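Local coordinates for dephospho-CoA kinase (Mycobacterium paratuberculosis, PDB 6N39), which probably catalyses the ATP-dependent phosphorylation of the 3'-hydroxyl group of dephospho-CoA, the last step of coenzyme A biosynthesis, at residues I42-V47 against V95-V99; K306-T312 against Y401-W405; P322-H326 against G347-Q351. All coordinates share one frame; numbering follows the deposited sequence.

Contact 1. Residues I42-V47 against V95-V99; sequences IAREVV and VHPLV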
loop_
_atom_site.group_PDB
_atom_site.type_symbol
_atom_site.label_atom_id
_atom_site.label_comp_id
_atom_site.label_asym_id
_atom_site.label_seq_id
_atom_site.Cartn_x
_atom_site.Cartn_y
_atom_site.Cartn_z
ATOM N N ILE A 42 16.472 2.647 -18.886
ATOM C CA ILE A 42 15.765 2.621 -20.162
ATOM C C ILE A 42 15.880 3.969 -20.864
ATOM O O ILE A 42 16.031 4.038 -22.093
ATOM C CB ILE A 42 14.304 2.197 -19.920
ATOM C CG1 ILE A 42 14.276 0.753 -19.404
ATOM C CG2 ILE A 42 13.473 2.362 -21.181
ATOM C CD1 ILE A 42 12.985 0.342 -18.718
ATOM N N ALA A 43 15.839 5.061 -20.093
ATOM C CA ALA A 43 16.015 6.390 -20.664
ATOM C C ALA A 43 17.397 6.550 -21.277
ATOM O O ALA A 43 17.538 7.144 -22.353
ATOM C CB ALA A 43 15.779 7.461 -19.598
ATOM N N ARG A 44 18.437 6.040 -20.606
ATOM C CA ARG A 44 19.766 6.111 -21.212
ATOM C C ARG A 44 19.866 5.188 -22.421
ATOM O O ARG A 44 20.591 5.500 -23.372
ATOM C CB ARG A 44 20.851 5.783 -20.182
ATOM N N GLU A 45 19.119 4.073 -22.422
ATOM C CA GLU A 45 19.203 3.131 -23.539
ATOM C C GLU A 45 18.562 3.689 -24.809
ATOM O O GLU A 45 19.093 3.497 -25.910
ATOM C CB GLU A 45 18.558 1.797 -23.165
ATOM C CG GLU A 45 19.439 0.898 -22.311
ATOM C CD GLU A 45 18.746 -0.393 -21.905
ATOM O OE1 GLU A 45 17.556 -0.571 -22.242
ATOM O OE2 GLU A 45 19.393 -1.234 -21.242
ATOM N N VAL A 46 17.426 4.385 -24.683
ATOM C CA VAL A 46 16.722 4.870 -25.875
ATOM C C VAL A 46 17.417 6.046 -26.547
ATOM O O VAL A 46 16.979 6.483 -27.623
ATOM C CB VAL A 46 15.258 5.248 -25.554
ATOM C CG1 VAL A 46 14.510 4.045 -24.963
ATOM C CG2 VAL A 46 15.194 6.441 -24.614
ATOM N N VAL A 47 18.496 6.565 -25.964
ATOM C CA VAL A 47 19.258 7.645 -26.573
ATOM C C VAL A 47 20.674 7.197 -26.942
ATOM O O VAL A 47 21.557 8.028 -27.134
ATOM C CB VAL A 47 19.279 8.888 -25.662
ATOM C CG1 VAL A 47 17.891 9.490 -25.565
ATOM C CG2 VAL A 47 19.789 8.528 -24.272
ATOM N N VAL A 95 11.451 11.659 -25.542
ATOM C CA VAL A 95 12.050 10.576 -24.767
ATOM C C VAL A 95 10.986 9.722 -24.083
ATOM O O VAL A 95 11.078 8.489 -24.073
ATOM C CB VAL A 95 13.055 11.148 -23.750
ATOM C CG1 VAL A 95 13.492 10.071 -22.755
ATOM C CG2 VAL A 95 14.259 11.726 -24.471
ATOM N N HIS A 96 9.970 10.354 -23.490
ATOM C CA HIS A 96 9.027 9.597 -22.670
ATOM C C HIS A 96 8.239 8.552 -23.458
ATOM O O HIS A 96 8.066 7.438 -22.934
ATOM C CB HIS A 96 8.091 10.561 -21.924
ATOM C CG HIS A 96 8.772 11.342 -20.836
ATOM N ND1 HIS A 96 8.091 12.184 -19.980
ATOM C CD2 HIS A 96 10.075 11.412 -20.469
ATOM C CE1 HIS A 96 8.944 12.739 -19.137
ATOM N NE2 HIS A 96 10.155 12.286 -19.411
ATOM N N PRO A 97 7.748 8.813 -24.676
ATOM C CA PRO A 97 7.075 7.723 -25.406
ATOM C C PRO A 97 7.995 6.552 -25.703
ATOM O O PRO A 97 7.550 5.400 -25.667
ATOM C CB PRO A 97 6.584 8.407 -26.687
ATOM C CG PRO A 97 6.464 9.867 -26.312
ATOM C CD PRO A 97 7.612 10.104 -25.376
ATOM N N LEU A 98 9.274 6.813 -25.987
ATOM C CA LEU A 98 10.211 5.725 -26.248
ATOM C C LEU A 98 10.432 4.884 -24.999
ATOM O O LEU A 98 10.490 3.648 -25.076
ATOM C CB LEU A 98 11.535 6.289 -26.764
ATOM C CG LEU A 98 11.452 7.122 -28.044
ATOM C CD1 LEU A 98 12.755 7.850 -28.287
ATOM C CD2 LEU A 98 11.107 6.236 -29.225
ATOM N N VAL A 99 10.540 5.541 -23.838
ATOM C CA VAL A 99 10.643 4.821 -22.571
ATOM C C VAL A 99 9.394 3.980 -22.330
ATOM O O VAL A 99 9.482 2.820 -21.909
ATOM C CB VAL A 99 10.886 5.807 -21.415
ATOM C CG1 VAL A 99 10.857 5.069 -20.087
ATOM C CG2 VAL A 99 12.212 6.526 -21.593
#

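Contact 2. Residues K306-T312 against Y401-W405; sequences KPDARST and YRRAW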
loop_
_atom_site.group_PDB
_atom_site.type_symbol
_atom_site.label_atom_id
_atom_site.label_comp_id
_atom_site.label_asym_id
_atom_site.label_seq_id
_atom_site.Cartn_x
_atom_site.Cartn_y
_atom_site.Cartn_z
ATOM N N LYS A 306 -28.993 -6.438 12.134
ATOM C CA LYS A 306 -29.575 -6.127 13.431
ATOM C C LYS A 306 -30.959 -5.534 13.225
ATOM O O LYS A 306 -31.173 -4.786 12.268
ATOM C CB LYS A 306 -28.733 -5.116 14.244
ATOM C CG LYS A 306 -27.246 -5.245 14.112
ATOM C CD LYS A 306 -26.699 -6.401 14.916
ATOM C CE LYS A 306 -25.391 -6.860 14.283
ATOM N NZ LYS A 306 -24.868 -5.779 13.421
ATOM N N PRO A 307 -31.913 -5.838 14.093
ATOM C CA PRO A 307 -33.231 -5.216 13.976
ATOM C C PRO A 307 -33.150 -3.732 14.312
ATOM O O PRO A 307 -32.195 -3.264 14.935
ATOM C CB PRO A 307 -34.060 -5.971 15.012
ATOM C CG PRO A 307 -33.036 -6.350 16.059
ATOM C CD PRO A 307 -31.775 -6.637 15.319
ATOM N N ASP A 308 -34.192 -3.005 13.914
ATOM C CA ASP A 308 -34.271 -1.549 14.066
ATOM C C ASP A 308 -32.947 -0.905 13.672
ATOM O O ASP A 308 -32.269 -0.261 14.476
ATOM C CB ASP A 308 -34.672 -1.157 15.487
ATOM C CG ASP A 308 -34.998 0.329 15.614
ATOM O OD1 ASP A 308 -35.271 0.981 14.579
ATOM O OD2 ASP A 308 -34.965 0.856 16.748
ATOM N N ALA A 309 -32.580 -1.129 12.407
ATOM C CA ALA A 309 -31.331 -0.624 11.852
ATOM C C ALA A 309 -31.291 0.899 11.894
ATOM O O ALA A 309 -32.297 1.571 11.646
ATOM C CB ALA A 309 -31.166 -1.113 10.406
ATOM N N ARG A 310 -30.115 1.447 12.180
ATOM C CA ARG A 310 -29.979 2.877 12.420
ATOM C C ARG A 310 -29.034 3.521 11.413
ATOM O O ARG A 310 -28.081 2.899 10.940
ATOM C CB ARG A 310 -29.472 3.155 13.836
ATOM C CG ARG A 310 -30.322 2.558 14.937
ATOM C CD ARG A 310 -31.665 3.256 15.034
ATOM N NE ARG A 310 -31.529 4.706 14.948
ATOM C CZ ARG A 310 -31.256 5.500 15.980
ATOM N NH1 ARG A 310 -31.084 4.994 17.196
ATOM N NH2 ARG A 310 -31.155 6.807 15.794
ATOM N N SER A 311 -29.302 4.789 11.105
ATOM C CA SER A 311 -28.422 5.597 10.269
ATOM C C SER A 311 -28.608 7.058 10.641
ATOM O O SER A 311 -29.688 7.451 11.098
ATOM C CB SER A 311 -28.727 5.424 8.782
ATOM O OG SER A 311 -27.826 6.184 7.990
ATOM N N THR A 312 -27.556 7.867 10.431
ATOM C CA THR A 312 -27.754 9.315 10.506
ATOM C C THR A 312 -28.305 9.887 9.206
ATOM O O THR A 312 -28.568 11.092 9.140
ATOM C CB THR A 312 -26.453 10.059 10.883
ATOM O OG1 THR A 312 -25.450 9.893 9.868
ATOM C CG2 THR A 312 -25.904 9.566 12.226
ATOM N N TYR A 401 -24.436 -2.789 19.435
ATOM C CA TYR A 401 -25.122 -1.976 18.433
ATOM C C TYR A 401 -26.109 -1.035 19.106
ATOM O O TYR A 401 -26.118 0.181 18.845
ATOM C CB TYR A 401 -25.839 -2.899 17.432
ATOM C CG TYR A 401 -26.420 -2.214 16.206
ATOM C CD1 TYR A 401 -25.606 -1.876 15.125
ATOM C CD2 TYR A 401 -27.779 -1.934 16.118
ATOM C CE1 TYR A 401 -26.123 -1.266 13.991
ATOM C CE2 TYR A 401 -28.307 -1.304 14.989
ATOM C CZ TYR A 401 -27.476 -0.978 13.928
ATOM O OH TYR A 401 -27.989 -0.355 12.806
ATOM N N ARG A 402 -26.934 -1.583 20.009
ATOM C CA ARG A 402 -27.926 -0.738 20.667
ATOM C C ARG A 402 -27.260 0.358 21.499
ATOM O O ARG A 402 -27.713 1.514 21.504
ATOM C CB ARG A 402 -28.863 -1.597 21.528
ATOM C CG ARG A 402 -29.792 -2.499 20.696
ATOM C CD ARG A 402 -30.792 -3.260 21.565
ATOM N NE ARG A 402 -30.114 -4.212 22.445
ATOM C CZ ARG A 402 -30.065 -5.529 22.250
ATOM N NH1 ARG A 402 -30.676 -6.088 21.204
ATOM N NH2 ARG A 402 -29.400 -6.288 23.110
ATOM N N ARG A 403 -26.164 0.023 22.182
ATOM C CA ARG A 403 -25.537 0.989 23.078
ATOM C C ARG A 403 -24.810 2.067 22.291
ATOM O O ARG A 403 -24.883 3.249 22.637
ATOM C CB ARG A 403 -24.575 0.282 24.030
ATOM C CG ARG A 403 -25.254 -0.555 25.117
ATOM C CD ARG A 403 -24.372 -1.739 25.488
ATOM N NE ARG A 403 -23.149 -1.330 26.168
ATOM C CZ ARG A 403 -22.100 -2.124 26.359
ATOM N NH1 ARG A 403 -22.116 -3.370 25.900
ATOM N NH2 ARG A 403 -21.033 -1.669 27.007
ATOM N N ALA A 404 -24.071 1.668 21.256
ATOM C CA ALA A 404 -23.406 2.638 20.399
ATOM C C ALA A 404 -24.406 3.630 19.831
ATOM O O ALA A 404 -24.152 4.840 19.820
ATOM C CB ALA A 404 -22.661 1.921 19.269
ATOM N N TRP A 405 -25.561 3.145 19.367
ATOM C CA TRP A 405 -26.514 4.091 18.796
ATOM C C TRP A 405 -27.191 4.933 19.872
ATOM O O TRP A 405 -27.552 6.088 19.610
ATOM C CB TRP A 405 -27.525 3.355 17.915
ATOM C CG TRP A 405 -26.934 3.152 16.538
ATOM C CD1 TRP A 405 -26.467 1.980 15.997
ATOM C CD2 TRP A 405 -26.692 4.173 15.558
ATOM N NE1 TRP A 405 -25.963 2.215 14.731
ATOM C CE2 TRP A 405 -26.094 3.550 14.441
ATOM C CE3 TRP A 405 -26.953 5.546 15.506
ATOM C CZ2 TRP A 405 -25.752 4.253 13.291
ATOM C CZ3 TRP A 405 -26.596 6.246 14.364
ATOM C CH2 TRP A 405 -26.007 5.594 13.273
HETATM O O HOH W 1 -26.169 1.237 11.866
#

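Contact 3. Residues P322-H326 against G347-Q351; sequences PALWH and GWPGQ. With ACT (acetate ion), chain E.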
loop_
_atom_site.group_PDB
_atom_site.type_symbol
_atom_site.label_atom_id
_atom_site.label_comp_id
_atom_site.label_asym_id
_atom_site.label_seq_id
_atom_site.Cartn_x
_atom_site.Cartn_y
_atom_site.Cartn_z
ATOM N N PRO A 322 -33.815 -5.946 4.815
ATOM C CA PRO A 322 -32.552 -6.698 4.883
ATOM C C PRO A 322 -31.574 -6.327 3.791
ATOM O O PRO A 322 -30.351 -6.472 3.976
ATOM C CB PRO A 322 -32.990 -8.173 4.746
ATOM C CG PRO A 322 -34.467 -8.182 4.818
ATOM C CD PRO A 322 -34.984 -6.799 4.551
ATOM N N ALA A 323 -32.073 -5.881 2.636
ATOM C CA ALA A 323 -31.166 -5.525 1.545
ATOM C C ALA A 323 -30.155 -4.466 1.962
ATOM O O ALA A 323 -29.053 -4.401 1.398
ATOM C CB ALA A 323 -31.962 -5.045 0.331
ATOM N N LEU A 324 -30.490 -3.639 2.949
ATOM C CA LEU A 324 -29.570 -2.571 3.344
ATOM C C LEU A 324 -28.365 -3.074 4.119
ATOM O O LEU A 324 -27.484 -2.258 4.449
ATOM C CB LEU A 324 -30.320 -1.518 4.175
ATOM C CG LEU A 324 -31.433 -0.789 3.418
ATOM C CD1 LEU A 324 -32.118 0.250 4.294
ATOM C CD2 LEU A 324 -30.871 -0.146 2.144
ATOM N N TRP A 325 -28.296 -4.371 4.440
ATOM C CA TRP A 325 -27.117 -4.911 5.101
ATOM C C TRP A 325 -26.116 -5.522 4.122
ATOM O O TRP A 325 -25.079 -6.035 4.557
ATOM C CB TRP A 325 -27.522 -5.948 6.168
ATOM C CG TRP A 325 -28.184 -5.318 7.364
ATOM C CD1 TRP A 325 -29.528 -5.265 7.633
ATOM C CD2 TRP A 325 -27.530 -4.626 8.436
ATOM N NE1 TRP A 325 -29.741 -4.593 8.811
ATOM C CE2 TRP A 325 -28.535 -4.176 9.315
ATOM C CE3 TRP A 325 -26.188 -4.319 8.719
ATOM C CZ2 TRP A 325 -28.245 -3.457 10.485
ATOM C CZ3 TRP A 325 -25.897 -3.604 9.883
ATOM C CH2 TRP A 325 -26.926 -3.179 10.748
ATOM N N HIS A 326 -26.372 -5.450 2.815
ATOM C CA HIS A 326 -25.441 -6.044 1.859
ATOM C C HIS A 326 -24.176 -5.203 1.735
ATOM O O HIS A 326 -24.148 -4.019 2.089
ATOM C CB HIS A 326 -26.092 -6.209 0.487
ATOM C CG HIS A 326 -27.138 -7.278 0.453
ATOM N ND1 HIS A 326 -27.296 -8.128 -0.617
ATOM C CD2 HIS A 326 -28.056 -7.657 1.375
ATOM C CE1 HIS A 326 -28.280 -8.973 -0.365
ATOM N NE2 HIS A 326 -28.757 -8.710 0.839
ATOM N N GLY A 347 -24.467 5.748 3.813
ATOM C CA GLY A 347 -25.685 5.908 4.576
ATOM C C GLY A 347 -26.338 4.615 5.051
ATOM O O GLY A 347 -27.155 4.654 5.973
ATOM N N TRP A 348 -26.014 3.473 4.450
ATOM C CA TRP A 348 -26.611 2.218 4.901
ATOM C C TRP A 348 -26.133 1.871 6.314
ATOM O O TRP A 348 -25.049 2.287 6.728
ATOM C CB TRP A 348 -26.266 1.086 3.942
ATOM C CG TRP A 348 -26.989 1.173 2.613
ATOM C CD1 TRP A 348 -27.680 2.253 2.100
ATOM C CD2 TRP A 348 -27.039 0.152 1.615
ATOM N NE1 TRP A 348 -28.173 1.943 0.848
ATOM C CE2 TRP A 348 -27.788 0.663 0.526
ATOM C CE3 TRP A 348 -26.524 -1.152 1.536
ATOM C CZ2 TRP A 348 -28.051 -0.093 -0.622
ATOM C CZ3 TRP A 348 -26.774 -1.903 0.381
ATOM C CH2 TRP A 348 -27.533 -1.367 -0.681
ATOM N N PRO A 349 -26.914 1.079 7.058
ATOM C CA PRO A 349 -26.582 0.857 8.482
ATOM C C PRO A 349 -25.194 0.276 8.738
ATOM O O PRO A 349 -24.539 0.690 9.703
ATOM C CB PRO A 349 -27.692 -0.096 8.965
ATOM C CG PRO A 349 -28.332 -0.632 7.706
ATOM C CD PRO A 349 -28.176 0.431 6.669
ATOM N N GLY A 350 -24.719 -0.679 7.930
ATOM C CA GLY A 350 -23.384 -1.220 8.180
ATOM C C GLY A 350 -22.282 -0.197 7.941
ATOM O O GLY A 350 -21.287 -0.140 8.683
ATOM N N GLN A 351 -22.449 0.626 6.901
ATOM C CA GLN A 351 -21.525 1.733 6.622
ATOM C C GLN A 351 -21.457 2.719 7.783
ATOM O O GLN A 351 -20.377 3.210 8.143
ATOM C CB GLN A 351 -21.977 2.432 5.331
ATOM C CG GLN A 351 -21.016 3.492 4.760
ATOM C CD GLN A 351 -21.274 4.880 5.332
ATOM O OE1 GLN A 351 -22.385 5.180 5.782
ATOM N NE2 GLN A 351 -20.256 5.738 5.302
HETATM C C ACT E . -26.384 -7.547 -3.925
HETATM O O ACT E . -25.765 -7.927 -2.880
HETATM O OXT ACT E . -25.907 -7.155 -5.040
HETATM C CH3 ACT E . -27.973 -7.554 -3.811
HETATM O O HOH W 2 -24.937 -1.655 5.262
#

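Contact 1. Residues I42-V47 against V95-V99
V46 and V99 bring their methyl branches together where a short helix and the residues after it meet the flank of a longer one, CG2 of V46 lying 4.2 Å from CG2 of V99. V99 divides its two branches between successive residues of the other segment. With chi1 at 174°, CG1 points opposite the V99 backbone N and meets I42 CG2 at 3.9 Å, the two side chains crossing at a slant, while CG2 lies against the backbone of A43, 3.9 Å from the A43 CA. Here the CA atoms of A43 and V99 are 5.9 Å apart. V46 turns its other branch, CG1, to the base of L98, 4.0 Å from the L98 carbonyl O; its CB and the CB of L98 are 4.1 Å apart, so the root of the leucine, not its tip, is touched. V95 closes the far end more loosely, its CG2 4.4 Å from V47 CG1. No hydrogen bond spans the segments, and the side chains that meet are all apolar. Within the kinase domain it joins helix 39-45, after edge strand 35-38 of the parallel sheet, and the residues just beyond it to helix 87-109, where I42 also rests on R102 and I106.

Contact 2. Residues K306-T312 against Y401-W405
R310 and W405 form the tight half of this contact. The R310 CB sits squarely over the indole, 3.5 Å from the centroid of the W405 five-membered ring and 13° off its normal, a CH-pi contact. Bends at chi2 and chi3 swing the guanidinium past the CE3 edge of the indole, so that CE3 lies over one of its faces, the two planes inclined by 37°. Salt bridges to D317 and D409 fix the charged end. The Y401 ring is packed on both faces, by CD1 of W405 on one and by K306 CG on the other, the latter 3.8 Å from the ring centroid. Its hydroxyl accepts a nearly straight bond from the backbone N of R310, with R310 N to Y401 OH at 2.9 Å, and donates to a water at 2.6 Å from OH. That water in turn donates to the R310 carbonyl O and takes a weak bond from W405 NE1, tying the loop to both aromatic rings. The packing thins towards the rim: T312 CG2 only grazes W405 CZ3 at 4.0 Å, and D308 O comes to the edge of the Y401 ring, 4.1 Å from CE2, while the D308 carboxylate turns to H318; the exposed P307 takes little part. The whole is an irregular loop laid across two aromatic residues one helical turn apart on helix 386-411, within the C-terminal UPF0157 (GrpB) domain.

Contact 3. Residues P322-H326 against G347-Q351
The backbones at L324 and W348 approach to 5.8 Å between CA atoms, where a 3-10 turn, 322-325, meets the start of helix 349-363. W348 occupies the N-cap position, while G347 has a positive phi (91°) that suits glycine. A water bridges the backbones, donating to L324 O at 2.7 Å and accepting from G350 N at 2.8 Å. Among the side chains, L324 meets W348 at about a right angle, its CD2 over one indole face toward its rim and 3.7 Å from the centroid of the W348 five-membered ring. The same leucine presses its CB on P349 CD at 3.8 Å. The proline in turn lies over a face of W325, with P349 CB 3.6 Å from W325 CH2, so P349 packs on both neighbouring side chains. At the rim, H326 ND1 gives an almost straight bond (175°) to an acetate oxygen at 2.7 Å, in the plane of the imidazole. Packing across the segments is mostly apolar and CH-pi, though backbone carbonyls also lie against W348 (L324 O to CE3 3.3 Å), and the water satisfies two backbone groups. The acetate, probably from the crystallisation liquor, implies only that H326 and R328 can hold a small anion.

How the contacts relate
Contacts 2 and 3 are one continuous patch of the UPF0157 domain, their centres 11 Å apart. S311 OG of contact 2 and G347 O of contact 3 are 2.6 Å apart, a probable hydrogen bond, and W325 CH2 packs 3.7 Å from Y401 OH. P349 CB also meets R310 O at 3.6 Å, so the loop 306-312 touches both helix 386-411 and the start of helix 349-363. Contact 1 belongs to the kinase domain on the opposite side of the chain's centre, its nearest atoms about 45 Å from contact 2 and about 39 Å from contact 3. None of the three lies at the predicted ATP-binding P-loop, G19-A24; the UPF0157 domain is involved in proper folding of the full-length enzyme.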